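Local coordinates for uncharacterized conserved protein of COG5135 (Nostoc punctiforme, PDB 2I51) that binds flavin mononucleotide and belongs to the pyridoxamine 5'-phosphate oxidase family, though the reaction it carries out, if any, is not established, at residues G92-I97 with C156-D161; L27-V32 with R41-R46; G126-G131 with G139-S144; I58-S63 with V152-L157. One frame throughout, in Å; residues are numbered along the deposited sequence. Where two conformers were deposited one is given.

Contacts 1, 2 and 4 lie in one antiparallel sheet, and contacts 2 and 4 both take part in binding FMN. Contacts 1 and 4 share Cys156 and Leu157 of strand 155-169, which pairs with strand 86-97 in one and strand 55-60 in the other; their centres are about 12 Å apart. Contact 2, its centre about 11 Å from that of contact 1, holds the flavin phosphate through Arg41, while contact 4 meets the pyrimidine end of the ring. Leu158 CD2 of contact 1 packs on Leu29 CD2 of contact 2 at 4.2 Å. Contact 3 is a peripheral loop about 14 Å from contact 4 between centres, joined to it by a probable hydrogen bond from Arg62 NH1 to Trp127 O.

Contact 1: residues G92-I97 with C156-D161; sequences GDLTLI and CLLLLD. With EDO (1,2-ethanediol), chain L.
With CG swung opposite the backbone N in both Leu96 (chi1 -170°) and Leu158 (chi1 177°), the two side chains send their CD1 methyls toward each other on one face of the sheet, Leu96 CD1 lying 3.9 Å from Leu158 CD1. Leu94 instead keeps CG beside its backbone N, and its CD2 reaches over to Leu160 CD1 at 3.7 Å. The same row ends at Cys156, whose CB rests 3.7 Å from Leu96 CD1. On the other face Ile97 CD1 sits over the partner strand, 3.9 Å from Leu159 CD1 and 3.3 Å from Leu157 O. The chi2 of Ile97, 96°, is well off a staggered value, which suggests a methyl squeezed into a tight place. Between the faces the strands run antiparallel. Thr95 and Leu159 trade two hydrogen bonds, Thr95 N to Leu159 O and Leu159 N to Thr95 O both measuring 2.9 Å, and Ile97 and Leu157 likewise exchange two backbone hydrogen bonds. Helix 64-71 covers the Leu94 and Leu96 face through Ile69 and Ala66, whereas Arg110 of helix 107-116 lies against Ile97. On the side of the strand turned from 156-161, Leu96 N makes a weak hydrogen bond to O2 of an ethanediol, probably from the crystallisation liquor. Asp161 forms its salt bridge with Arg182; between the two segments the pairing rests on backbone hydrogen bonds and aliphatic packing.

Contact 2: residues L27-V32 with R41-R46; sequences LQLATV and RTLVFR. With FMN (flavin mononucleotide), chain C.
The beta hairpin of strands 26-32 and 38-44 sets Leu27, Leu29 and Thr31 against Arg41 and Leu43 where FMN binds. Leu27 and Leu43 exchange backbone hydrogen bonds, Leu43 N reaching Leu27 O at 2.8 Å. Beside them Leu29 CD2 packs on Leu43 CD1 at 3.7 Å, while Leu43 CD2 touches the flavin near N3. Arg41 folds back through bends at chi2 and chi3 (-72° and -69°), which turns its guanidinium toward both the neighbouring strand and the phosphate. NH1 donates to Thr31 OG1 in the guanidinium plane, 2.9 Å away, and to Leu29 O; this carbonyl also takes Arg41 N from the opposite face of its plane. The other edge grips a single phosphate oxygen, NE and NH2 both bonding to FMN O3P, at 2.8 Å for NH2. Gln68 OE1 bonds to both Thr31 OG1 and Arg41 NH2, tying the two side chains together a second time. A leucine at Arg41 would probably leave O3P without two donors and Thr31 OG1 without its NH1 partner. Thr42 O accepts from FMN O2', Val44 N bonds to FMN O4, and Gln87 and Arg89 of the second subunit also hold the cofactor, an intersubunit FMN site typical of the pyridoxamine 5'-phosphate oxidase family.

Contact 3: residues G126-G131 with G139-S144; sequences GWPYPG and GAFEPS. With EDO (1,2-ethanediol), chain U.
Backbone segments 126-131 and 139-144 draw nearest at Trp127 and Phe141, with CA of Trp127 5.4 Å from CA of Phe141; the second begins in a 3-10 turn closed by Glu142 N bonding to Gly139 O. The Phe141 ring meets the indole edge-on. Phe141 CD1 stands over one face of the indole, 3.7 Å from Trp127 CD2, and the planes lie at 70° in a T-shaped (edge-to-face) pair. Phe141 CG lies beside the backbone N (chi1 -68°), which brings that edge to the indole and presents a ring face to Pro128. There Pro128 CD makes a CH-pi contact 3.9 Å from the Phe141 ring centroid, and Pro128 CG touches Phe141 CZ at 3.5 Å. Pro143 CD comes to the indole edge, near its plane, 4.1 Å from Trp127 CD1. A water joins the two backbones by donating to both Gly126 O and Ala140 O, the latter 2.7 Å from it. Replacing Trp127 by alanine is likely to leave the Phe141 edge without the aromatic face it meets and Pro143 CD without the indole edge beside it. Pro174 of the second subunit packs on both rings, and Arg134 makes a cation-pi contact with Phe141. The result is an aromatic-proline cluster in the long loop between helix 119-123 and strand 155-169, joining 126-131 to the 3-10 turn and loop of 139-144 beside the second subunit.

Contact 4: residues I58-S63 with V152-L157; sequences ITDTRS and VPNFCL. With FMN (flavin mononucleotide), chain C; EDO (1,2-ethanediol), chain N.
Asp60 and Asn154 meet in the close-knit part of this contact, where strand 55-60 turns away from the start of strand 155-169. Asn154 ND2 bonds to Asp60 OD2 at 3.0 Å from above the carboxylate plane, and Arg62 NH2 comes to the same oxygen from the other face. Arg62 grips the carboxylate side-on, its NE at 3.0 Å from Asp60 OD1 with the oxygen nearly in the guanidinium plane. OD1 also takes the backbone N of Arg62, an Asx turn within the type I turn from Asp60 to Ser63. With three side-chain donors and one backbone donor around it, the carboxylate is probably held firmly in its charged form. CG of Asn154 lies between the backbone N and carbonyl carbon (chi1 56°), which carries ND2 to Asp60 and also to Phe125 O. Thr61 N adds a backbone bond to Asn154 O at 2.9 Å. On the strand itself Thr59 and Cys156 exchange two backbone hydrogen bonds, and Ile58 CG2 packs 3.6 Å from Phe155 CE1. These antiparallel strands form one wall of the FMN-binding split barrel. Ile58 O accepts from FMN N3 at 2.9 Å in a nearly straight bond (176°), while Thr59 OG1 donates to FMN O2 at 2.6 Å. The outer rim is looser: Pro153 is exposed, and an ethanediol, probably from the crystallisation liquor, bonds to Ser63 O and weakly to Thr61 O.

Contact 1: residues G92-I97 with C156-D161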
# COMPACT_ATOMS: atom_id res chain seq x y z
N GLY A 92 12.39 5.12 3.39
CA GLY A 92 13.56 5.93 3.13
C GLY A 92 13.23 7.09 2.22
O GLY A 92 12.07 7.42 1.99
N ASP A 93 14.29 7.77 1.79
CA ASP A 93 14.10 8.99 1.03
C ASP A 93 13.97 8.71 -0.45
O ASP A 93 14.60 7.82 -1.02
CB ASP A 93 15.22 9.98 1.25
CG ASP A 93 15.06 10.75 2.53
OD1 ASP A 93 14.00 11.38 2.78
OD2 ASP A 93 16.02 10.70 3.29
N LEU A 94 13.05 9.45 -1.05
CA LEU A 94 12.83 9.46 -2.46
C LEU A 94 13.65 10.51 -3.16
O LEU A 94 13.84 11.59 -2.67
CB LEU A 94 11.36 9.71 -2.78
CG LEU A 94 10.39 8.60 -2.32
CD1 LEU A 94 8.91 9.06 -2.42
CD2 LEU A 94 10.63 7.30 -3.06
N THR A 95 14.06 10.21 -4.38
CA THR A 95 14.63 11.19 -5.30
C THR A 95 13.78 11.18 -6.58
O THR A 95 13.59 10.13 -7.16
CB THR A 95 16.08 10.83 -5.67
OG1 THR A 95 16.89 10.68 -4.50
CG2 THR A 95 16.72 11.91 -6.54
N LEU A 96 13.27 12.32 -6.99
CA LEU A 96 12.44 12.44 -8.17
C LEU A 96 13.26 13.17 -9.22
O LEU A 96 13.66 14.32 -9.01
CB LEU A 96 11.17 13.23 -7.84
CG LEU A 96 10.06 13.28 -8.88
CD1 LEU A 96 9.42 11.92 -9.19
CD2 LEU A 96 8.98 14.28 -8.44
N ILE A 97 13.59 12.45 -10.28
CA ILE A 97 14.42 12.98 -11.36
C ILE A 97 13.50 13.22 -12.56
O ILE A 97 13.03 12.28 -13.22
CB ILE A 97 15.57 12.00 -11.72
CG1 ILE A 97 16.37 11.61 -10.49
CG2 ILE A 97 16.56 12.62 -12.74
CD1 ILE A 97 15.94 10.35 -9.91
N CYS A 156 9.37 11.04 -15.20
CA CYS A 156 10.26 11.02 -14.07
C CYS A 156 10.72 9.63 -13.75
O CYS A 156 9.96 8.65 -13.83
CB CYS A 156 9.52 11.43 -12.83
SG CYS A 156 8.86 13.04 -12.88
N LEU A 157 11.99 9.55 -13.37
CA LEU A 157 12.57 8.39 -12.68
C LEU A 157 12.45 8.71 -11.17
O LEU A 157 12.81 9.76 -10.69
CB LEU A 157 14.04 8.18 -13.04
CG LEU A 157 14.80 7.13 -12.21
CD1 LEU A 157 14.22 5.72 -12.34
CD2 LEU A 157 16.29 7.13 -12.65
N LEU A 158 11.89 7.78 -10.45
CA LEU A 158 11.72 7.89 -8.98
C LEU A 158 12.59 6.82 -8.34
O LEU A 158 12.47 5.62 -8.68
CB LEU A 158 10.25 7.75 -8.65
CG LEU A 158 9.87 7.77 -7.20
CD1 LEU A 158 10.29 9.11 -6.56
CD2 LEU A 158 8.32 7.55 -7.11
N LEU A 159 13.50 7.23 -7.46
CA LEU A 159 14.35 6.30 -6.70
C LEU A 159 13.95 6.30 -5.24
O LEU A 159 13.74 7.39 -4.67
CB LEU A 159 15.78 6.74 -6.79
CG LEU A 159 16.36 6.79 -8.19
CD1 LEU A 159 17.80 7.43 -8.11
CD2 LEU A 159 16.38 5.45 -8.93
N LEU A 160 13.94 5.13 -4.62
CA LEU A 160 13.84 4.97 -3.18
C LEU A 160 15.13 4.38 -2.64
O LEU A 160 15.60 3.34 -3.12
CB LEU A 160 12.66 4.06 -2.84
CG LEU A 160 12.58 3.76 -1.33
CD1 LEU A 160 12.12 4.95 -0.61
CD2 LEU A 160 11.57 2.57 -1.14
N ASP A 161 15.69 5.06 -1.64
CA ASP A 161 16.90 4.59 -0.93
C ASP A 161 16.51 4.13 0.47
O ASP A 161 16.36 4.97 1.36
CB ASP A 161 17.93 5.70 -0.80
CG ASP A 161 19.30 5.17 -0.29
OD1 ASP A 161 19.64 3.97 -0.53
OD2 ASP A 161 20.05 6.01 0.23
C1 EDO L . 12.94 14.58 -4.18
O1 EDO L . 13.73 15.03 -3.08
C2 EDO L . 13.71 14.89 -5.45
O2 EDO L . 14.91 14.18 -5.57

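Contact 2: residues L27-V32 with R41-R46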
# COMPACT_ATOMS: atom_id res chain seq x y z
N LEU A 27 4.02 -3.10 -6.15
CA LEU A 27 4.15 -2.80 -4.74
C LEU A 27 3.43 -1.49 -4.44
O LEU A 27 3.09 -0.71 -5.36
CB LEU A 27 5.62 -2.78 -4.31
CG LEU A 27 6.57 -1.82 -5.04
CD1 LEU A 27 6.30 -0.37 -4.58
CD2 LEU A 27 8.08 -2.23 -4.78
N GLN A 28 3.20 -1.19 -3.18
CA GLN A 28 2.44 -0.01 -2.78
C GLN A 28 3.32 1.03 -2.14
O GLN A 28 4.01 0.73 -1.13
CB GLN A 28 1.27 -0.41 -1.87
CG GLN A 28 0.18 -1.19 -2.60
CD GLN A 28 0.55 -2.57 -3.02
OE1 GLN A 28 1.21 -3.30 -2.27
NE2 GLN A 28 0.17 -2.94 -4.27
N LEU A 29 3.27 2.25 -2.67
CA LEU A 29 4.11 3.32 -2.15
C LEU A 29 3.24 4.31 -1.40
O LEU A 29 2.32 4.96 -1.97
CB LEU A 29 4.76 4.08 -3.31
CG LEU A 29 5.51 5.38 -2.91
CD1 LEU A 29 6.84 4.96 -2.42
CD2 LEU A 29 5.57 6.38 -4.09
N ALA A 30 3.55 4.49 -0.11
CA ALA A 30 2.86 5.45 0.72
C ALA A 30 3.69 6.71 0.87
O ALA A 30 4.87 6.65 1.18
CB ALA A 30 2.59 4.85 2.15
N THR A 31 3.03 7.84 0.71
CA THR A 31 3.61 9.14 0.92
C THR A 31 2.70 9.93 1.86
O THR A 31 1.64 9.43 2.28
CB THR A 31 3.70 9.92 -0.44
OG1 THR A 31 2.39 9.93 -1.07
CG2 THR A 31 4.75 9.36 -1.36
N VAL A 32 3.12 11.15 2.24
CA VAL A 32 2.29 12.03 3.05
C VAL A 32 1.98 13.27 2.22
O VAL A 32 2.86 13.84 1.52
CB VAL A 32 2.94 12.39 4.42
CG1 VAL A 32 1.98 13.19 5.34
CG2 VAL A 32 3.31 11.16 5.17
N ARG A 41 -0.51 4.13 -3.26
CA ARG A 41 -0.87 3.62 -4.60
C ARG A 41 0.12 2.61 -5.07
O ARG A 41 1.27 2.60 -4.64
CB ARG A 41 -0.98 4.75 -5.62
CG ARG A 41 0.30 5.26 -6.17
CD ARG A 41 1.13 6.07 -5.19
NE ARG A 41 0.55 7.36 -4.85
CZ ARG A 41 0.91 8.16 -3.85
NH1 ARG A 41 1.73 7.75 -2.86
NH2 ARG A 41 0.40 9.36 -3.80
N THR A 42 -0.31 1.78 -6.02
CA THR A 42 0.52 0.76 -6.58
C THR A 42 1.45 1.33 -7.65
O THR A 42 1.00 2.18 -8.47
CB THR A 42 -0.34 -0.38 -7.18
OG1 THR A 42 -1.20 -0.90 -6.15
CG2 THR A 42 0.53 -1.52 -7.74
N LEU A 43 2.69 0.86 -7.66
CA LEU A 43 3.63 1.13 -8.72
C LEU A 43 4.26 -0.17 -9.16
O LEU A 43 4.25 -1.14 -8.43
CB LEU A 43 4.79 2.01 -8.25
CG LEU A 43 4.44 3.27 -7.49
CD1 LEU A 43 5.74 3.94 -6.93
CD2 LEU A 43 3.69 4.12 -8.41
N VAL A 44 4.85 -0.20 -10.35
CA VAL A 44 5.68 -1.32 -10.80
C VAL A 44 7.13 -1.15 -10.40
O VAL A 44 7.73 -0.10 -10.69
CB VAL A 44 5.63 -1.41 -12.35
CG1 VAL A 44 6.53 -2.58 -12.87
CG2 VAL A 44 4.18 -1.57 -12.84
N PHE A 45 7.71 -2.13 -9.71
CA PHE A 45 9.13 -2.14 -9.43
C PHE A 45 9.88 -2.38 -10.74
O PHE A 45 9.63 -3.34 -11.45
CB PHE A 45 9.40 -3.31 -8.48
CG PHE A 45 10.85 -3.62 -8.28
CD1 PHE A 45 11.67 -2.74 -7.59
CD2 PHE A 45 11.37 -4.80 -8.75
CE1 PHE A 45 13.00 -3.07 -7.40
CE2 PHE A 45 12.69 -5.13 -8.53
CZ PHE A 45 13.48 -4.28 -7.85
N ARG A 46 10.85 -1.51 -10.98
CA ARG A 46 11.64 -1.55 -12.21
C ARG A 46 13.12 -1.83 -11.97
O ARG A 46 13.99 -1.30 -12.67
CB ARG A 46 11.45 -0.23 -12.97
CG ARG A 46 9.97 0.11 -13.14
CD ARG A 46 9.64 0.79 -14.40
NE ARG A 46 8.21 0.80 -14.72
CZ ARG A 46 7.67 0.17 -15.78
NH1 ARG A 46 8.42 -0.57 -16.58
NH2 ARG A 46 6.38 0.24 -16.02
N1 FMN C . 1.56 4.84 -11.46
C2 FMN C . 2.80 5.33 -11.63
O2 FMN C . 3.05 6.54 -11.51
N3 FMN C . 3.84 4.47 -11.90
C4 FMN C . 3.67 3.12 -12.02
O4 FMN C . 4.66 2.31 -12.13
C4A FMN C . 2.39 2.60 -11.85
N5 FMN C . 2.15 1.25 -11.99
C5A FMN C . 0.88 0.76 -11.60
C6 FMN C . 0.65 -0.60 -11.62
C7 FMN C . -0.60 -1.15 -11.28
C7M FMN C . -0.73 -2.64 -11.06
C8 FMN C . -1.62 -0.26 -10.96
C8M FMN C . -2.91 -0.80 -10.33
C9 FMN C . -1.40 1.12 -10.96
C9A FMN C . -0.16 1.64 -11.32
N10 FMN C . 0.08 2.99 -11.35
C10 FMN C . 1.33 3.48 -11.55
C1' FMN C . -1.06 4.00 -11.20
C2' FMN C . -1.05 4.48 -9.75
O2' FMN C . -1.46 3.42 -8.85
C3' FMN C . -1.89 5.75 -9.52
O3' FMN C . -3.19 5.50 -10.02
C4' FMN C . -1.24 6.90 -10.32
O4' FMN C . 0.19 6.93 -10.25
C5' FMN C . -1.74 8.21 -9.71
O5' FMN C . -1.36 8.26 -8.34
P FMN C . -1.20 9.65 -7.61
O1P FMN C . -0.03 10.40 -8.12
O2P FMN C . -2.52 10.43 -7.91
O3P FMN C . -1.17 9.37 -6.14

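Contact 3: residues G126-G131 with G139-S144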
# COMPACT_ATOMS: atom_id res chain seq x y z
N GLY A 126 2.08 10.31 -22.97
CA GLY A 126 1.37 11.19 -23.89
C GLY A 126 -0.13 11.25 -23.69
O GLY A 126 -0.84 11.93 -24.44
N TRP A 127 -0.62 10.57 -22.67
CA TRP A 127 -2.06 10.58 -22.35
C TRP A 127 -2.50 11.91 -21.73
O TRP A 127 -1.68 12.71 -21.29
CB TRP A 127 -2.38 9.44 -21.38
CG TRP A 127 -2.37 8.07 -21.98
CD1 TRP A 127 -2.10 7.72 -23.28
CD2 TRP A 127 -2.66 6.85 -21.30
NE1 TRP A 127 -2.18 6.36 -23.42
CE2 TRP A 127 -2.54 5.80 -22.22
CE3 TRP A 127 -3.01 6.56 -19.98
CZ2 TRP A 127 -2.76 4.49 -21.89
CZ3 TRP A 127 -3.20 5.25 -19.63
CH2 TRP A 127 -3.11 4.23 -20.59
N PRO A 128 -3.80 12.20 -21.78
CA PRO A 128 -4.25 13.45 -21.21
C PRO A 128 -4.03 13.56 -19.71
O PRO A 128 -3.76 12.57 -19.06
CB PRO A 128 -5.75 13.51 -21.56
CG PRO A 128 -6.12 12.19 -22.01
CD PRO A 128 -4.88 11.44 -22.43
N TYR A 129 -4.13 14.80 -19.22
CA TYR A 129 -3.73 15.18 -17.87
C TYR A 129 -4.41 14.31 -16.80
O TYR A 129 -5.62 14.31 -16.68
CB TYR A 129 -4.06 16.64 -17.62
CG TYR A 129 -3.19 17.29 -16.59
CD1 TYR A 129 -3.31 16.98 -15.25
CD2 TYR A 129 -2.24 18.23 -16.96
CE1 TYR A 129 -2.50 17.59 -14.30
CE2 TYR A 129 -1.43 18.84 -16.00
CZ TYR A 129 -1.57 18.50 -14.68
OH TYR A 129 -0.78 19.08 -13.72
N PRO A 130 -3.62 13.55 -16.04
CA PRO A 130 -4.20 12.63 -15.08
C PRO A 130 -5.07 13.33 -14.06
O PRO A 130 -4.71 14.42 -13.57
CB PRO A 130 -2.99 12.00 -14.40
CG PRO A 130 -1.90 12.94 -14.61
CD PRO A 130 -2.15 13.52 -15.99
N GLY A 131 -6.21 12.72 -13.75
CA GLY A 131 -7.14 13.26 -12.75
C GLY A 131 -8.16 14.28 -13.22
O GLY A 131 -9.06 14.64 -12.47
N GLY A 139 -9.10 8.55 -29.30
CA GLY A 139 -7.93 9.10 -29.97
C GLY A 139 -6.89 9.71 -29.04
O GLY A 139 -5.69 9.57 -29.28
N ALA A 140 -7.36 10.38 -27.98
CA ALA A 140 -6.49 11.05 -27.01
C ALA A 140 -5.60 10.07 -26.28
O ALA A 140 -4.57 10.44 -25.75
CB ALA A 140 -7.33 11.82 -25.99
N PHE A 141 -5.99 8.79 -26.28
CA PHE A 141 -5.23 7.74 -25.61
C PHE A 141 -4.40 6.89 -26.56
O PHE A 141 -3.74 5.94 -26.13
CB PHE A 141 -6.19 6.88 -24.78
CG PHE A 141 -6.75 7.63 -23.63
CD1 PHE A 141 -6.06 7.68 -22.43
CD2 PHE A 141 -7.94 8.35 -23.74
CE1 PHE A 141 -6.52 8.41 -21.36
CE2 PHE A 141 -8.40 9.09 -22.69
CZ PHE A 141 -7.69 9.10 -21.47
N GLU A 142 -4.37 7.30 -27.83
CA GLU A 142 -3.64 6.62 -28.91
C GLU A 142 -2.69 7.58 -29.61
O GLU A 142 -2.69 7.66 -30.81
CB GLU A 142 -4.65 6.08 -29.94
CG GLU A 142 -5.64 5.09 -29.34
CD GLU A 142 -6.73 4.64 -30.30
OE1 GLU A 142 -6.94 5.27 -31.36
OE2 GLU A 142 -7.43 3.66 -29.95
N PRO A 143 -1.86 8.30 -28.82
CA PRO A 143 -0.91 9.20 -29.49
C PRO A 143 0.17 8.42 -30.23
O PRO A 143 0.39 7.26 -29.95
CB PRO A 143 -0.30 9.97 -28.31
CG PRO A 143 -0.34 9.05 -27.21
CD PRO A 143 -1.69 8.32 -27.36
N SER A 144 0.87 9.06 -31.16
CA SER A 144 2.04 8.44 -31.80
C SER A 144 3.10 8.24 -30.73
O SER A 144 3.19 9.02 -29.79
CB SER A 144 2.60 9.40 -32.83
OG SER A 144 3.44 8.75 -33.76
C1 EDO U . -4.72 12.24 -10.28
O1 EDO U . -4.25 13.60 -10.27
C2 EDO U . -3.49 11.46 -10.65
O2 EDO U . -2.57 12.11 -9.84
O HOH W 1 -3.14 12.69 -25.47

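Contact 4: residues I58-S63 with V152-L157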
# COMPACT_ATOMS: atom_id res chain seq x y z
N ILE A 58 8.94 4.61 -12.20
CA ILE A 58 8.64 5.75 -13.06
C ILE A 58 7.32 6.35 -12.65
O ILE A 58 6.44 5.65 -12.10
CB ILE A 58 8.63 5.36 -14.55
CG1 ILE A 58 7.43 4.50 -14.93
CG2 ILE A 58 9.97 4.74 -14.92
CD1 ILE A 58 7.35 4.05 -16.43
N THR A 59 7.16 7.63 -12.93
CA THR A 59 5.90 8.32 -12.68
C THR A 59 5.83 9.56 -13.54
O THR A 59 6.83 10.00 -14.11
CB THR A 59 5.67 8.61 -11.19
OG1 THR A 59 4.27 8.78 -10.93
CG2 THR A 59 6.48 9.81 -10.72
N ASP A 60 4.63 10.11 -13.65
CA ASP A 60 4.38 11.31 -14.44
C ASP A 60 4.49 12.55 -13.55
O ASP A 60 3.95 12.58 -12.44
CB ASP A 60 2.97 11.18 -15.03
CG ASP A 60 2.68 12.13 -16.16
OD1 ASP A 60 2.85 13.35 -16.01
OD2 ASP A 60 2.27 11.61 -17.21
N THR A 61 5.16 13.61 -14.04
CA THR A 61 5.28 14.86 -13.28
C THR A 61 3.91 15.48 -12.99
O THR A 61 3.79 16.30 -12.07
CB THR A 61 6.10 15.97 -14.00
OG1 THR A 61 5.47 16.27 -15.24
CG2 THR A 61 7.53 15.53 -14.27
N ARG A 62 2.91 15.15 -13.80
CA ARG A 62 1.56 15.71 -13.65
C ARG A 62 0.77 15.01 -12.57
O ARG A 62 -0.31 15.50 -12.20
CB ARG A 62 0.79 15.58 -14.98
CG ARG A 62 1.43 16.38 -16.10
CD ARG A 62 0.78 16.11 -17.45
NE ARG A 62 0.87 14.72 -17.82
CZ ARG A 62 0.17 14.14 -18.79
NH1 ARG A 62 -0.64 14.87 -19.56
NH2 ARG A 62 0.29 12.84 -19.02
N SER A 63 1.26 13.88 -12.08
CA SER A 63 0.51 13.16 -11.04
C SER A 63 0.62 13.83 -9.66
O SER A 63 1.54 14.59 -9.33
CB SER A 63 0.95 11.72 -10.97
OG SER A 63 2.25 11.64 -10.46
N VAL A 152 10.42 12.41 -22.47
CA VAL A 152 9.52 13.56 -22.53
C VAL A 152 9.56 14.30 -21.19
O VAL A 152 9.93 13.73 -20.17
CB VAL A 152 8.09 13.10 -22.90
CG1 VAL A 152 8.06 12.47 -24.30
CG2 VAL A 152 7.55 12.16 -21.85
N PRO A 153 9.20 15.59 -21.20
CA PRO A 153 9.40 16.40 -20.01
C PRO A 153 8.62 15.97 -18.80
O PRO A 153 9.08 16.20 -17.69
CB PRO A 153 8.94 17.78 -20.43
CG PRO A 153 8.99 17.79 -21.89
CD PRO A 153 8.77 16.39 -22.35
N ASN A 154 7.51 15.26 -18.98
CA ASN A 154 6.72 14.81 -17.86
C ASN A 154 7.11 13.40 -17.37
O ASN A 154 6.49 12.88 -16.46
CB ASN A 154 5.24 14.84 -18.16
CG ASN A 154 4.85 14.06 -19.39
OD1 ASN A 154 5.40 14.28 -20.48
ND2 ASN A 154 3.85 13.20 -19.27
N PHE A 155 8.13 12.81 -17.97
CA PHE A 155 8.67 11.55 -17.47
C PHE A 155 9.62 11.75 -16.32
O PHE A 155 10.61 12.48 -16.46
CB PHE A 155 9.46 10.87 -18.59
CG PHE A 155 10.12 9.58 -18.15
CD1 PHE A 155 9.36 8.43 -17.90
CD2 PHE A 155 11.51 9.48 -18.02
CE1 PHE A 155 9.96 7.26 -17.49
CE2 PHE A 155 12.09 8.32 -17.57
CZ PHE A 155 11.33 7.20 -17.34
N CYS A 156 9.37 11.04 -15.20
CA CYS A 156 10.26 11.02 -14.07
C CYS A 156 10.72 9.63 -13.75
O CYS A 156 9.96 8.65 -13.83
CB CYS A 156 9.52 11.43 -12.83
SG CYS A 156 8.86 13.04 -12.88
N LEU A 157 11.99 9.55 -13.37
CA LEU A 157 12.57 8.39 -12.68
C LEU A 157 12.45 8.71 -11.17
O LEU A 157 12.81 9.76 -10.69
CB LEU A 157 14.04 8.18 -13.04
CG LEU A 157 14.80 7.13 -12.21
CD1 LEU A 157 14.22 5.72 -12.34
CD2 LEU A 157 16.29 7.13 -12.65
N1 FMN C . 1.56 4.84 -11.46
C2 FMN C . 2.80 5.33 -11.63
O2 FMN C . 3.05 6.54 -11.51
N3 FMN C . 3.84 4.47 -11.90
C4 FMN C . 3.67 3.12 -12.02
O4 FMN C . 4.66 2.31 -12.13
C4A FMN C . 2.39 2.60 -11.85
N5 FMN C . 2.15 1.25 -11.99
C5A FMN C . 0.88 0.76 -11.60
C6 FMN C . 0.65 -0.60 -11.62
C7 FMN C . -0.60 -1.15 -11.28
C7M FMN C . -0.73 -2.64 -11.06
C8 FMN C . -1.62 -0.26 -10.96
C8M FMN C . -2.91 -0.80 -10.33
C9 FMN C . -1.40 1.12 -10.96
C9A FMN C . -0.16 1.64 -11.32
N10 FMN C . 0.08 2.99 -11.35
C10 FMN C . 1.33 3.48 -11.55
C1' FMN C . -1.06 4.00 -11.20
C2' FMN C . -1.05 4.48 -9.75
O2' FMN C . -1.46 3.42 -8.85
C3' FMN C . -1.89 5.75 -9.52
O3' FMN C . -3.19 5.50 -10.02
C4' FMN C . -1.24 6.90 -10.32
O4' FMN C . 0.19 6.93 -10.25
C5' FMN C . -1.74 8.21 -9.71
O5' FMN C . -1.36 8.26 -8.34
P FMN C . -1.20 9.65 -7.61
O1P FMN C . -0.03 10.40 -8.12
O2P FMN C . -2.52 10.43 -7.91
O3P FMN C . -1.17 9.37 -6.14
C1 EDO N . 2.63 17.35 -9.20
O1 EDO N . 1.75 16.92 -8.17
C2 EDO N . 1.80 17.72 -10.40
O2 EDO N . 2.47 18.74 -11.15